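Local structure of dicer Related Helicase (Caenorhabditis elegans, 6M6Q) at residues 193-203 against 292-303; 186-194 against 304-312. The protein probably hydrolyses ATP as an RNA-binding helicase of the RIG-I-like receptor subfamily, this chain being its N-terminal domain. All blocks are in the same frame, centred on the assembly; numbering follows the deposited sequence.

Overall arrangement
Contacts 1 and 2 are neighbours in this all-helical domain, centres about 11 Å apart. Helix 301-310 takes part in both: its first turn belongs to contact 1 and the rest to contact 2. A193 ends helix 186-193, and A194 and R195 lead into helix 196-204; A193 and A194 serve both. Each is partly buried, yet the chemistry differs. Contact 1 joins an apolar core of I199, L203, F293 and A296 to a polar clasp in which the amide of N303 reads the backbone of R195. Contact 2 is an antiparallel helix pair packed through alanines, V190, L310 and the F309 ring, with aliphatic parts of R189 and K186 beside them and the second subunit beyond F309.

Contact 1: 193-203 against 292-303; sequences AARGMIIMKHL and GFIDAMKNDPAN
N303 reaches across to the backbone of R195 and holds it with both ends of its amide. OD1 of N303 accepts from R195 N at 2.8 Å, nearly straight (174°), while N303 ND2 gives to R195 O at 3.3 Å. The same ND2 also donates to the syn lone pair of D300 OD1, 2.8 Å away, so three bonds fix the amide flip. D300 is the N-cap of helix 301-310, and I198 comes from the opposite direction and lays CG2 and CD1 against its carboxylate, CG2 3.5 Å from D300 OD1. Further along, the imidazole of H202 and the amide of N299 stack with planes 22° apart; N299 ND2 lies over one ring face without bonding to it, and is spent instead on D295 O. K201 NZ sits over the other face. Deeper in, L203 places CD1 over the F293 ring, 4.1 Å from its centroid, a CH-pi contact. I199, with CG2 anti to its backbone N, crosses F293 at about a right angle and brings that methyl to 3.9 Å from A296 CB. Outside the pair, F293 meets F269 of helix 262-271, L203 leans on L216 of helix 210-221, and M297 packs against L307 of helix 301-310.

Contact 2: 186-194 against 304-312; sequences KLDRVAGAA and RAALYFLDK
The ring of F309 lies against R189 and A193, both approaching it obliquely. R189 crosses it at about a right angle with CB, CG and CD alone, CB standing 3.3 Å from F309 CD1; the guanidinium, though nearly parallel to the ring, leads away to E176, with which NH1 forms a salt bridge. A193 CB comes to 4.3 Å from F309 CE2, and F309 also meets F309 of the second subunit, the two rings steeply inclined. At the base of F309, V190 packs between F309 CB and L310. Its CG1 is anti to the backbone N (chi1 -172°), which puts CG2 beside that N, anti to the carbonyl carbon; CG2 reaches L310 CB at 3.8 Å and F309 CB at 3.9 Å, while CG1 turns to the A306 carbonyl. One turn on, A193 and A306 meet methyl to methyl, their CB atoms 3.7 Å apart. Such small residues let the helices run close, their axes approaching to 8.3 Å at 173°, almost exactly antiparallel. At the far end K186 bends at chi3 and lays its chain along the carbonyls of F309 and L310, CG 3.4 Å from F309 O and NZ making a weak bond to L310 O. With an alanine at K186, those carbonyls would probably lose their aliphatic cover and L310 O its ammonium partner. Around the pair, L310 packs on F171 of helix 162-171, A191 touches L266 of helix 262-271, and L307 meets W314 of helix 314-333. Across the dimer, Y308 stacks on Y308 of the second subunit and R304 forms a salt bridge with E316 of that subunit, so helix 301-310 lies between helix 186-193 and the neighbouring chain.

Contact 1: 193-203 against 292-303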
ATOM      1  N   ALA B 193      -5.833  -5.950  -4.667  1.00 56.79           N
ATOM      2  CA  ALA B 193      -5.214  -6.091  -6.009  1.00 63.61           C
ATOM      3  C   ALA B 193      -6.030  -7.062  -6.877  1.00 70.58           C
ATOM      4  O   ALA B 193      -5.984  -6.927  -8.111  1.00 79.62           O
ATOM      5  CB  ALA B 193      -3.790  -6.552  -5.876  1.00 63.07           C
ATOM      6  N   ALA B 194      -6.728  -8.013  -6.261  1.00 64.48           N
ATOM      7  CA  ALA B 194      -7.458  -9.090  -6.964  1.00 68.81           C
ATOM      8  C   ALA B 194      -8.604  -8.506  -7.800  1.00 65.81           C
ATOM      9  O   ALA B 194      -9.155  -7.448  -7.422  1.00 68.95           O
ATOM     10  CB  ALA B 194      -7.968 -10.107  -5.976  1.00 75.51           C
ATOM     11  N   ARG B 195      -8.951  -9.211  -8.876  1.00 62.83           N
ATOM     12  CA  ARG B 195     -10.113  -8.917  -9.754  0.50 64.48           C
ATOM     13  C   ARG B 195     -11.105 -10.088  -9.643  1.00 65.04           C
ATOM     14  O   ARG B 195     -10.932 -11.088 -10.381  1.00 63.50           O
ATOM     15  CB  ARG B 195      -9.652  -8.685 -11.202  0.50 65.90           C
ATOM     16  CG  ARG B 195      -8.642  -7.553 -11.384  0.50 67.41           C
ATOM     17  CD  ARG B 195      -9.254  -6.154 -11.422  0.50 71.81           C
ATOM     18  NE  ARG B 195      -8.776  -5.304 -10.331  0.50 74.22           N
ATOM     19  CZ  ARG B 195      -7.695  -4.517 -10.389  0.50 69.44           C
ATOM     20  NH1 ARG B 195      -6.981  -4.449 -11.501  0.50 69.42           N
ATOM     21  NH2 ARG B 195      -7.345  -3.796  -9.336  0.50 65.48           N
ATOM     22  N   GLY B 196     -12.071  -9.965  -8.737  1.00 64.68           N
ATOM     23  CA  GLY B 196     -12.992 -11.031  -8.309  1.00 65.32           C
ATOM     24  C   GLY B 196     -13.716 -11.710  -9.455  1.00 68.19           C
ATOM     25  O   GLY B 196     -14.002 -12.900  -9.311  1.00 74.69           O
ATOM     26  N   MET B 197     -14.116 -10.979 -10.499  1.00 68.72           N
ATOM     27  CA  MET B 197     -14.995 -11.541 -11.561  1.00 71.36           C
ATOM     28  C   MET B 197     -14.304 -12.732 -12.239  1.00 67.43           C
ATOM     29  O   MET B 197     -14.968 -13.755 -12.461  1.00 69.27           O
ATOM     30  CB  MET B 197     -15.363 -10.506 -12.613  1.00 75.24           C
ATOM     31  CG  MET B 197     -16.756 -10.695 -13.106  1.00 78.22           C
ATOM     32  SD  MET B 197     -17.095  -9.724 -14.531  1.00 86.78           S
ATOM     33  CE  MET B 197     -18.885  -9.679 -14.450  1.00 84.69           C
ATOM     34  N   ILE B 198     -13.023 -12.595 -12.545  1.00 67.15           N
ATOM     35  CA  ILE B 198     -12.205 -13.633 -13.240  1.00 72.23           C
ATOM     36  C   ILE B 198     -11.965 -14.819 -12.278  1.00 72.26           C
ATOM     37  O   ILE B 198     -11.968 -15.970 -12.741  1.00 75.43           O
ATOM     38  CB  ILE B 198     -10.890 -13.017 -13.762  1.00 78.99           C
ATOM     39  CG1 ILE B 198     -11.135 -11.734 -14.568  1.00 79.63           C
ATOM     40  CG2 ILE B 198     -10.100 -14.036 -14.567  1.00 90.10           C
ATOM     41  CD1 ILE B 198      -9.940 -10.803 -14.620  1.00 84.26           C
ATOM     42  N   ILE B 199     -11.834 -14.553 -10.975  1.00 68.92           N
ATOM     43  CA  ILE B 199     -11.664 -15.603  -9.928  1.00 65.06           C
ATOM     44  C   ILE B 199     -12.977 -16.410  -9.836  1.00 71.05           C
ATOM     45  O   ILE B 199     -12.902 -17.649  -9.779  1.00 72.71           O
ATOM     46  CB  ILE B 199     -11.245 -14.985  -8.574  1.00 60.23           C
ATOM     47  CG1 ILE B 199     -10.011 -14.089  -8.723  1.00 62.25           C
ATOM     48  CG2 ILE B 199     -11.023 -16.069  -7.532  1.00 58.63           C
ATOM     49  CD1 ILE B 199      -9.811 -13.097  -7.598  1.00 59.80           C
ATOM     50  N   MET B 200     -14.135 -15.739  -9.865  1.00 71.13           N
ATOM     51  CA  MET B 200     -15.470 -16.389  -9.732  1.00 73.81           C
ATOM     52  C   MET B 200     -15.698 -17.314 -10.944  1.00 79.84           C
ATOM     53  O   MET B 200     -16.162 -18.458 -10.730  1.00 84.76           O
ATOM     54  CB  MET B 200     -16.587 -15.338  -9.630  1.00 76.44           C
ATOM     55  CG  MET B 200     -18.005 -15.906  -9.457  1.00 74.20           C
ATOM     56  SD  MET B 200     -18.491 -16.151  -7.730  1.00 71.20           S
ATOM     57  CE  MET B 200     -17.715 -17.731  -7.406  1.00 68.07           C
ATOM     58  N   LYS B 201     -15.302 -16.874 -12.146  1.00 81.16           N
ATOM     59  CA  LYS B 201     -15.474 -17.629 -13.424  1.00 85.62           C
ATOM     60  C   LYS B 201     -14.663 -18.934 -13.371  1.00 82.70           C
ATOM     61  O   LYS B 201     -15.225 -19.988 -13.743  1.00 77.71           O
ATOM     62  CB  LYS B 201     -15.059 -16.760 -14.616  1.00 92.53           C
ATOM     63  CG  LYS B 201     -15.008 -17.469 -15.969  1.00103.41           C
ATOM     64  CD  LYS B 201     -14.822 -16.526 -17.176  1.00113.26           C
ATOM     65  CE  LYS B 201     -13.505 -15.758 -17.179  1.00123.19           C
ATOM     66  NZ  LYS B 201     -12.316 -16.648 -17.295  1.00116.90           N
ATOM     67  N   HIS B 202     -13.399 -18.872 -12.933  1.00 76.39           N
ATOM     68  CA  HIS B 202     -12.457 -20.025 -12.937  1.00 80.39           C
ATOM     69  C   HIS B 202     -12.826 -21.015 -11.832  1.00 78.10           C
ATOM     70  O   HIS B 202     -12.651 -22.236 -12.061  1.00 89.06           O
ATOM     71  CB  HIS B 202     -11.003 -19.564 -12.820  1.00 83.73           C
ATOM     72  CG  HIS B 202     -10.446 -19.023 -14.094  1.00 96.87           C
ATOM     73  ND1 HIS B 202      -9.972 -17.729 -14.201  1.00103.48           N
ATOM     74  CD2 HIS B 202     -10.304 -19.577 -15.320  1.00 93.35           C
ATOM     75  CE1 HIS B 202      -9.542 -17.518 -15.431  1.00 91.79           C
ATOM     76  NE2 HIS B 202      -9.725 -18.635 -16.131  1.00 93.36           N
ATOM     77  N   LEU B 203     -13.315 -20.529 -10.687  1.00 67.53           N
ATOM     78  CA  LEU B 203     -13.719 -21.408  -9.556  1.00 74.24           C
ATOM     79  C   LEU B 203     -14.991 -22.163  -9.955  1.00 78.35           C
ATOM     80  O   LEU B 203     -15.143 -23.327  -9.543  1.00 81.77           O
ATOM     81  CB  LEU B 203     -13.935 -20.586  -8.277  1.00 72.02           C
ATOM     82  CG  LEU B 203     -12.666 -20.101  -7.567  1.00 73.77           C
ATOM     83  CD1 LEU B 203     -13.031 -19.137  -6.446  1.00 73.77           C
ATOM     84  CD2 LEU B 203     -11.824 -21.264  -7.018  1.00 69.86           C
ATOM     85  N   GLY B 292      -7.177 -23.920  -5.242  1.00 72.98           N
ATOM     86  CA  GLY B 292      -8.224 -23.605  -6.240  1.00 80.14           C
ATOM     87  C   GLY B 292      -8.278 -22.117  -6.567  1.00 78.65           C
ATOM     88  O   GLY B 292      -8.507 -21.773  -7.741  1.00 88.78           O
ATOM     89  N   PHE B 293      -8.097 -21.271  -5.555  1.00 77.92           N
ATOM     90  CA  PHE B 293      -8.034 -19.787  -5.665  1.00 73.64           C
ATOM     91  C   PHE B 293      -6.788 -19.391  -6.472  1.00 73.33           C
ATOM     92  O   PHE B 293      -6.896 -18.504  -7.355  1.00 70.28           O
ATOM     93  CB  PHE B 293      -8.022 -19.134  -4.274  1.00 74.84           C
ATOM     94  CG  PHE B 293      -9.307 -18.449  -3.865  1.00 75.12           C
ATOM     95  CD1 PHE B 293     -10.355 -19.165  -3.301  1.00 69.72           C
ATOM     96  CD2 PHE B 293      -9.452 -17.073  -3.998  1.00 77.76           C
ATOM     97  CE1 PHE B 293     -11.533 -18.531  -2.931  1.00 65.12           C
ATOM     98  CE2 PHE B 293     -10.631 -16.443  -3.621  1.00 71.20           C
ATOM     99  CZ  PHE B 293     -11.667 -17.174  -3.087  1.00 65.27           C
ATOM    100  N   ILE B 294      -5.645 -20.035  -6.184  1.00 69.51           N
ATOM    101  CA  ILE B 294      -4.332 -19.787  -6.857  1.00 68.69           C
ATOM    102  C   ILE B 294      -4.480 -20.098  -8.351  1.00 68.43           C
ATOM    103  O   ILE B 294      -3.979 -19.297  -9.181  1.00 67.86           O
ATOM    104  CB  ILE B 294      -3.208 -20.622  -6.208  1.00 75.03           C
ATOM    105  CG1 ILE B 294      -2.946 -20.194  -4.766  1.00 81.00           C
ATOM    106  CG2 ILE B 294      -1.930 -20.576  -7.043  1.00 77.70           C
ATOM    107  CD1 ILE B 294      -1.931 -21.053  -4.059  1.00 85.82           C
ATOM    108  N   ASP B 295      -5.174 -21.194  -8.682  1.00 69.45           N
ATOM    109  CA  ASP B 295      -5.395 -21.644 -10.081  1.00 77.50           C
ATOM    110  C   ASP B 295      -6.421 -20.718 -10.751  1.00 78.28           C
ATOM    111  O   ASP B 295      -6.455 -20.697 -11.985  1.00 79.62           O
ATOM    112  CB  ASP B 295      -5.788 -23.128 -10.138  1.00 87.77           C
ATOM    113  CG  ASP B 295      -4.625 -24.078  -9.868  1.00 92.04           C
ATOM    114  OD1 ASP B 295      -3.514 -23.809 -10.393  1.00 87.62           O
ATOM    115  OD2 ASP B 295      -4.827 -25.074  -9.120  1.00 93.06           O
ATOM    116  N   ALA B 296      -7.221 -19.988  -9.963  1.00 74.94           N
ATOM    117  CA  ALA B 296      -8.248 -19.031 -10.438  1.00 77.06           C
ATOM    118  C   ALA B 296      -7.650 -17.616 -10.566  1.00 73.72           C
ATOM    119  O   ALA B 296      -8.359 -16.706 -11.072  1.00 69.01           O
ATOM    120  CB  ALA B 296      -9.429 -19.050  -9.492  1.00 77.85           C
ATOM    121  N   MET B 297      -6.403 -17.427 -10.138  1.00 72.96           N
ATOM    122  CA  MET B 297      -5.731 -16.098 -10.115  1.00 80.22           C
ATOM    123  C   MET B 297      -4.458 -16.082 -10.990  1.00 80.84           C
ATOM    124  O   MET B 297      -3.999 -14.975 -11.310  1.00 80.32           O
ATOM    125  CB  MET B 297      -5.366 -15.706  -8.684  1.00 75.73           C
ATOM    126  CG  MET B 297      -6.561 -15.285  -7.865  1.00 70.79           C
ATOM    127  SD  MET B 297      -6.132 -15.055  -6.137  1.00 69.41           S
ATOM    128  CE  MET B 297      -5.193 -13.532  -6.261  1.00 79.52           C
ATOM    129  N   LYS B 298      -3.949 -17.238 -11.416  1.00 78.14           N
ATOM    130  CA  LYS B 298      -2.671 -17.333 -12.174  1.00 84.69           C
ATOM    131  C   LYS B 298      -2.874 -16.971 -13.663  1.00 91.14           C
ATOM    132  O   LYS B 298      -1.853 -16.801 -14.356  1.00100.35           O
ATOM    133  CB  LYS B 298      -2.074 -18.730 -12.017  1.00 90.14           C
ATOM    134  CG  LYS B 298      -2.947 -19.866 -12.526  1.00 97.79           C
ATOM    135  CD  LYS B 298      -2.164 -21.128 -12.846  1.00102.43           C
ATOM    136  CE  LYS B 298      -3.036 -22.255 -13.360  1.00 95.61           C
ATOM    137  NZ  LYS B 298      -2.258 -23.499 -13.565  1.00 93.46           N
ATOM    138  N   ASN B 299      -4.112 -16.744 -14.119  1.00 95.58           N
ATOM    139  CA  ASN B 299      -4.470 -16.755 -15.572  1.00 94.05           C
ATOM    140  C   ASN B 299      -4.310 -15.373 -16.215  1.00 88.87           C
ATOM    141  O   ASN B 299      -4.062 -15.336 -17.421  1.00 97.68           O
ATOM    142  CB  ASN B 299      -5.899 -17.212 -15.810  1.00 97.82           C
ATOM    143  CG  ASN B 299      -6.228 -18.457 -15.036  1.00 99.11           C
ATOM    144  OD1 ASN B 299      -5.961 -19.564 -15.492  1.00101.86           O
ATOM    145  ND2 ASN B 299      -6.752 -18.278 -13.840  1.00 94.88           N
ATOM    146  N   ASP B 300      -4.580 -14.296 -15.483  1.00 85.74           N
ATOM    147  CA  ASP B 300      -4.579 -12.913 -16.045  1.00 88.69           C
ATOM    148  C   ASP B 300      -3.532 -12.071 -15.314  1.00 87.25           C
ATOM    149  O   ASP B 300      -3.255 -12.311 -14.145  1.00 89.69           O
ATOM    150  CB  ASP B 300      -5.980 -12.296 -16.009  1.00 83.90           C
ATOM    151  CG  ASP B 300      -6.445 -11.895 -14.625  1.00 83.65           C
ATOM    152  OD1 ASP B 300      -6.912 -12.797 -13.885  1.00 77.86           O
ATOM    153  OD2 ASP B 300      -6.375 -10.681 -14.311  1.00 81.03           O
ATOM    154  N   PRO B 301      -2.890 -11.090 -15.997  1.00 89.42           N
ATOM    155  CA  PRO B 301      -1.778 -10.336 -15.409  1.00 88.07           C
ATOM    156  C   PRO B 301      -2.111  -9.557 -14.118  1.00 87.68           C
ATOM    157  O   PRO B 301      -1.192  -9.333 -13.339  1.00 84.97           O
ATOM    158  CB  PRO B 301      -1.367  -9.361 -16.540  1.00 94.28           C
ATOM    159  CG  PRO B 301      -2.570  -9.325 -17.487  1.00 89.55           C
ATOM    160  CD  PRO B 301      -3.150 -10.715 -17.400  1.00 91.94           C
ATOM    161  N   ALA B 302      -3.371  -9.128 -13.931  1.00 77.96           N
ATOM    162  CA  ALA B 302      -3.827  -8.356 -12.747  1.00 76.18           C
ATOM    163  C   ALA B 302      -3.828  -9.256 -11.500  1.00 76.50           C
ATOM    164  O   ALA B 302      -3.261  -8.845 -10.459  1.00 72.48           O
ATOM    165  CB  ALA B 302      -5.189  -7.763 -12.997  1.00 72.05           C
ATOM    166  N   ASN B 303      -4.472 -10.418 -11.589  1.00 75.21           N
ATOM    167  CA  ASN B 303      -4.597 -11.391 -10.469  1.00 73.66           C
ATOM    168  C   ASN B 303      -3.245 -12.077 -10.233  1.00 76.46           C
ATOM    169  O   ASN B 303      -2.963 -12.430  -9.080  1.00 68.29           O
ATOM    170  CB  ASN B 303      -5.696 -12.422 -10.731  1.00 65.56           C
ATOM    171  CG  ASN B 303      -7.077 -11.874 -10.457  1.00 63.46           C
ATOM    172  OD1 ASN B 303      -7.336 -11.385  -9.361  1.00 60.85           O
ATOM    173  ND2 ASN B 303      -7.977 -11.969 -11.426  1.00 60.86           N
TER

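Contact 2: 186-194 against 304-312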
ATOM      1  N   LYS B 186      -1.077  -8.753   4.663  1.00 69.47           N
ATOM      2  CA  LYS B 186      -1.099  -9.449   3.356  1.00 69.46           C
ATOM      3  C   LYS B 186      -2.532  -9.419   2.797  1.00 60.61           C
ATOM      4  O   LYS B 186      -2.704  -9.034   1.654  1.00 62.53           O
ATOM      5  CB  LYS B 186      -0.569 -10.874   3.518  1.00 77.54           C
ATOM      6  CG  LYS B 186       0.578 -11.219   2.591  1.00 87.93           C
ATOM      7  CD  LYS B 186       0.833 -12.695   2.461  1.00 95.03           C
ATOM      8  CE  LYS B 186       1.740 -13.241   3.537  1.00102.30           C
ATOM      9  NZ  LYS B 186       1.762 -14.723   3.519  1.00106.76           N
ATOM     10  N   LEU B 187      -3.513  -9.763   3.622  1.00 56.22           N
ATOM     11  CA  LEU B 187      -4.958  -9.793   3.269  1.00 57.19           C
ATOM     12  C   LEU B 187      -5.369  -8.488   2.559  1.00 62.16           C
ATOM     13  O   LEU B 187      -6.046  -8.572   1.495  1.00 62.12           O
ATOM     14  CB  LEU B 187      -5.777 -10.001   4.551  1.00 49.45           C
ATOM     15  CG  LEU B 187      -7.275 -10.160   4.346  1.00 51.03           C
ATOM     16  CD1 LEU B 187      -7.570 -11.171   3.241  1.00 50.19           C
ATOM     17  CD2 LEU B 187      -7.959 -10.558   5.649  1.00 52.89           C
ATOM     18  N   ASP B 188      -5.027  -7.335   3.137  1.00 57.32           N
ATOM     19  CA  ASP B 188      -5.406  -6.010   2.596  1.00 56.19           C
ATOM     20  C   ASP B 188      -4.801  -5.858   1.182  1.00 58.56           C
ATOM     21  O   ASP B 188      -5.490  -5.296   0.305  1.00 61.42           O
ATOM     22  CB  ASP B 188      -4.982  -4.869   3.532  1.00 54.05           C
ATOM     23  CG  ASP B 188      -5.506  -4.954   4.963  1.00 54.73           C
ATOM     24  OD1 ASP B 188      -4.664  -5.222   5.888  1.00 51.76           O
ATOM     25  OD2 ASP B 188      -6.713  -4.678   5.169  1.00 46.52           O
ATOM     26  N   ARG B 189      -3.582  -6.367   0.956  1.00 54.15           N
ATOM     27  CA  ARG B 189      -2.867  -6.243  -0.346  1.00 61.10           C
ATOM     28  C   ARG B 189      -3.496  -7.170  -1.391  1.00 63.87           C
ATOM     29  O   ARG B 189      -3.709  -6.711  -2.526  1.00 77.00           O
ATOM     30  CB  ARG B 189      -1.377  -6.552  -0.196  1.00 65.45           C
ATOM     31  CG  ARG B 189      -0.611  -5.491   0.582  1.00 75.35           C
ATOM     32  CD  ARG B 189       0.851  -5.841   0.803  1.00 77.62           C
ATOM     33  NE  ARG B 189       1.323  -5.311   2.072  1.00 76.46           N
ATOM     34  CZ  ARG B 189       1.673  -6.041   3.122  1.00 78.92           C
ATOM     35  NH1 ARG B 189       2.056  -5.443   4.237  1.00 81.34           N
ATOM     36  NH2 ARG B 189       1.636  -7.363   3.066  1.00 78.28           N
ATOM     37  N   VAL B 190      -3.737  -8.428  -1.048  1.00 62.32           N
ATOM     38  CA  VAL B 190      -4.189  -9.450  -2.033  1.00 66.76           C
ATOM     39  C   VAL B 190      -5.629  -9.119  -2.454  1.00 63.23           C
ATOM     40  O   VAL B 190      -5.859  -8.991  -3.660  1.00 63.82           O
ATOM     41  CB  VAL B 190      -4.053 -10.887  -1.492  1.00 71.88           C
ATOM     42  CG1 VAL B 190      -4.341 -11.917  -2.577  1.00 74.10           C
ATOM     43  CG2 VAL B 190      -2.679 -11.137  -0.902  1.00 71.65           C
ATOM     44  N   ALA B 191      -6.530  -8.924  -1.485  1.00 60.40           N
ATOM     45  CA  ALA B 191      -7.965  -8.604  -1.686  1.00 56.65           C
ATOM     46  C   ALA B 191      -8.115  -7.313  -2.500  1.00 58.41           C
ATOM     47  O   ALA B 191      -9.021  -7.237  -3.339  1.00 64.04           O
ATOM     48  CB  ALA B 191      -8.639  -8.475  -0.348  1.00 57.40           C
ATOM     49  N   GLY B 192      -7.253  -6.335  -2.249  1.00 64.15           N
ATOM     50  CA  GLY B 192      -7.275  -5.022  -2.917  1.00 64.10           C
ATOM     51  C   GLY B 192      -6.811  -5.096  -4.365  1.00 55.40           C
ATOM     52  O   GLY B 192      -7.333  -4.319  -5.178  1.00 55.24           O
ATOM     53  N   ALA B 193      -5.833  -5.950  -4.667  1.00 56.79           N
ATOM     54  CA  ALA B 193      -5.214  -6.091  -6.009  1.00 63.61           C
ATOM     55  C   ALA B 193      -6.030  -7.062  -6.877  1.00 70.58           C
ATOM     56  O   ALA B 193      -5.984  -6.927  -8.111  1.00 79.62           O
ATOM     57  CB  ALA B 193      -3.790  -6.552  -5.876  1.00 63.07           C
ATOM     58  N   ALA B 194      -6.728  -8.013  -6.261  1.00 64.48           N
ATOM     59  CA  ALA B 194      -7.458  -9.090  -6.964  1.00 68.81           C
ATOM     60  C   ALA B 194      -8.604  -8.506  -7.800  1.00 65.81           C
ATOM     61  O   ALA B 194      -9.155  -7.448  -7.422  1.00 68.95           O
ATOM     62  CB  ALA B 194      -7.968 -10.107  -5.976  1.00 75.51           C
ATOM     63  N   ARG B 304      -2.471 -12.283 -11.304  1.00 79.01           N
ATOM     64  CA  ARG B 304      -1.116 -12.885 -11.286  1.00 81.88           C
ATOM     65  C   ARG B 304      -0.225 -12.005 -10.419  1.00 75.99           C
ATOM     66  O   ARG B 304       0.481 -12.543  -9.570  1.00 84.96           O
ATOM     67  CB  ARG B 304      -0.565 -12.994 -12.715  1.00 83.45           C
ATOM     68  CG  ARG B 304       0.376 -14.167 -12.958  1.00 86.25           C
ATOM     69  CD  ARG B 304       0.752 -14.261 -14.425  1.00 96.72           C
ATOM     70  NE  ARG B 304       1.617 -13.162 -14.859  1.00102.19           N
ATOM     71  CZ  ARG B 304       1.803 -12.796 -16.129  1.00100.31           C
ATOM     72  NH1 ARG B 304       1.166 -13.421 -17.105  1.00 97.85           N
ATOM     73  NH2 ARG B 304       2.612 -11.791 -16.415  1.00 97.60           N
ATOM     74  N   ALA B 305      -0.346 -10.691 -10.582  1.00 73.90           N
ATOM     75  CA  ALA B 305       0.395  -9.680  -9.796  1.00 77.11           C
ATOM     76  C   ALA B 305      -0.083  -9.719  -8.347  1.00 72.58           C
ATOM     77  O   ALA B 305       0.769  -9.644  -7.449  1.00 73.18           O
ATOM     78  CB  ALA B 305       0.217  -8.308 -10.397  1.00 79.94           C
ATOM     79  N   ALA B 306      -1.391  -9.917  -8.143  1.00 68.14           N
ATOM     80  CA  ALA B 306      -2.038 -10.021  -6.818  1.00 60.90           C
ATOM     81  C   ALA B 306      -1.517 -11.255  -6.072  1.00 63.24           C
ATOM     82  O   ALA B 306      -1.421 -11.191  -4.845  1.00 63.63           O
ATOM     83  CB  ALA B 306      -3.523 -10.070  -6.985  1.00 67.10           C
ATOM     84  N   LEU B 307      -1.193 -12.333  -6.798  1.00 67.98           N
ATOM     85  CA  LEU B 307      -0.660 -13.604  -6.226  1.00 75.44           C
ATOM     86  C   LEU B 307       0.725 -13.360  -5.615  1.00 76.81           C
ATOM     87  O   LEU B 307       1.025 -14.013  -4.609  1.00 76.79           O
ATOM     88  CB  LEU B 307      -0.580 -14.695  -7.305  1.00 79.23           C
ATOM     89  CG  LEU B 307      -1.862 -15.485  -7.585  1.00 78.47           C
ATOM     90  CD1 LEU B 307      -1.647 -16.478  -8.717  1.00 76.80           C
ATOM     91  CD2 LEU B 307      -2.357 -16.209  -6.343  1.00 82.48           C
ATOM     92  N   TYR B 308       1.551 -12.492  -6.211  1.00 78.24           N
ATOM     93  CA  TYR B 308       2.951 -12.241  -5.752  1.00 85.96           C
ATOM     94  C   TYR B 308       2.932 -11.522  -4.393  1.00 86.61           C
ATOM     95  O   TYR B 308       3.931 -11.645  -3.652  1.00 91.04           O
ATOM     96  CB  TYR B 308       3.779 -11.483  -6.803  1.00 88.20           C
ATOM     97  CG  TYR B 308       4.194 -12.325  -7.985  1.00 87.32           C
ATOM     98  CD1 TYR B 308       3.411 -12.371  -9.126  1.00 87.88           C
ATOM     99  CD2 TYR B 308       5.306 -13.151  -7.937  1.00 88.82           C
ATOM    100  CE1 TYR B 308       3.733 -13.188 -10.200  1.00 90.66           C
ATOM    101  CE2 TYR B 308       5.654 -13.966  -9.008  1.00 89.57           C
ATOM    102  CZ  TYR B 308       4.863 -13.985 -10.147  1.00 89.10           C
ATOM    103  OH  TYR B 308       5.173 -14.784 -11.211  1.00 83.09           O
ATOM    104  N   PHE B 309       1.814 -10.872  -4.034  1.00 81.83           N
ATOM    105  CA  PHE B 309       1.571 -10.312  -2.672  1.00 88.90           C
ATOM    106  C   PHE B 309       1.294 -11.443  -1.682  1.00 88.11           C
ATOM    107  O   PHE B 309       1.781 -11.369  -0.550  1.00 90.82           O
ATOM    108  CB  PHE B 309       0.366  -9.373  -2.650  1.00102.28           C
ATOM    109  CG  PHE B 309       0.552  -8.052  -3.348  1.00105.46           C
ATOM    110  CD1 PHE B 309       0.885  -6.912  -2.630  1.00105.82           C
ATOM    111  CD2 PHE B 309       0.341  -7.933  -4.716  1.00107.06           C
ATOM    112  CE1 PHE B 309       1.029  -5.691  -3.268  1.00112.16           C
ATOM    113  CE2 PHE B 309       0.507  -6.713  -5.355  1.00105.06           C
ATOM    114  CZ  PHE B 309       0.842  -5.596  -4.630  1.00115.40           C
ATOM    115  N   LEU B 310       0.462 -12.403  -2.091  1.00 88.27           N
ATOM    116  CA  LEU B 310       0.020 -13.562  -1.276  1.00 87.70           C
ATOM    117  C   LEU B 310       1.222 -14.456  -0.921  1.00 83.30           C
ATOM    118  O   LEU B 310       1.343 -14.833   0.264  1.00 75.01           O
ATOM    119  CB  LEU B 310      -1.031 -14.344  -2.066  1.00 90.39           C
ATOM    120  CG  LEU B 310      -1.696 -15.483  -1.300  1.00 90.55           C
ATOM    121  CD1 LEU B 310      -2.626 -14.933  -0.227  1.00 85.62           C
ATOM    122  CD2 LEU B 310      -2.436 -16.421  -2.247  1.00 89.72           C
ATOM    123  N   ASP B 311       2.057 -14.811  -1.904  1.00 79.02           N
ATOM    124  CA  ASP B 311       3.261 -15.661  -1.692  1.00 84.43           C
ATOM    125  C   ASP B 311       4.256 -15.422  -2.820  1.00 82.81           C
ATOM    126  O   ASP B 311       3.929 -15.779  -3.968  1.00 70.42           O
ATOM    127  CB  ASP B 311       2.907 -17.148  -1.617  1.00 90.93           C
ATOM    128  CG  ASP B 311       4.089 -18.039  -1.269  1.00101.10           C
ATOM    129  OD1 ASP B 311       4.207 -19.120  -1.885  1.00 99.74           O
ATOM    130  OD2 ASP B 311       4.863 -17.663  -0.341  1.00102.95           O
ATOM    131  N   LYS B 312       5.474 -14.998  -2.463  1.00 83.16           N
ATOM    132  CA  LYS B 312       6.541 -14.557  -3.399  1.00 81.34           C
ATOM    133  C   LYS B 312       7.084 -15.768  -4.170  1.00 79.44           C
ATOM    134  O   LYS B 312       7.729 -15.554  -5.227  1.00 78.94           O
ATOM    135  CB  LYS B 312       7.667 -13.854  -2.631  1.00 89.50           C
ATOM    136  CG  LYS B 312       7.228 -12.841  -1.575  1.00100.13           C
ATOM    137  CD  LYS B 312       6.875 -11.469  -2.136  1.00112.01           C
ATOM    138  CE  LYS B 312       6.069 -10.618  -1.168  1.00113.58           C
ATOM    139  NZ  LYS B 312       5.400  -9.481  -1.847  1.00106.08           N
TER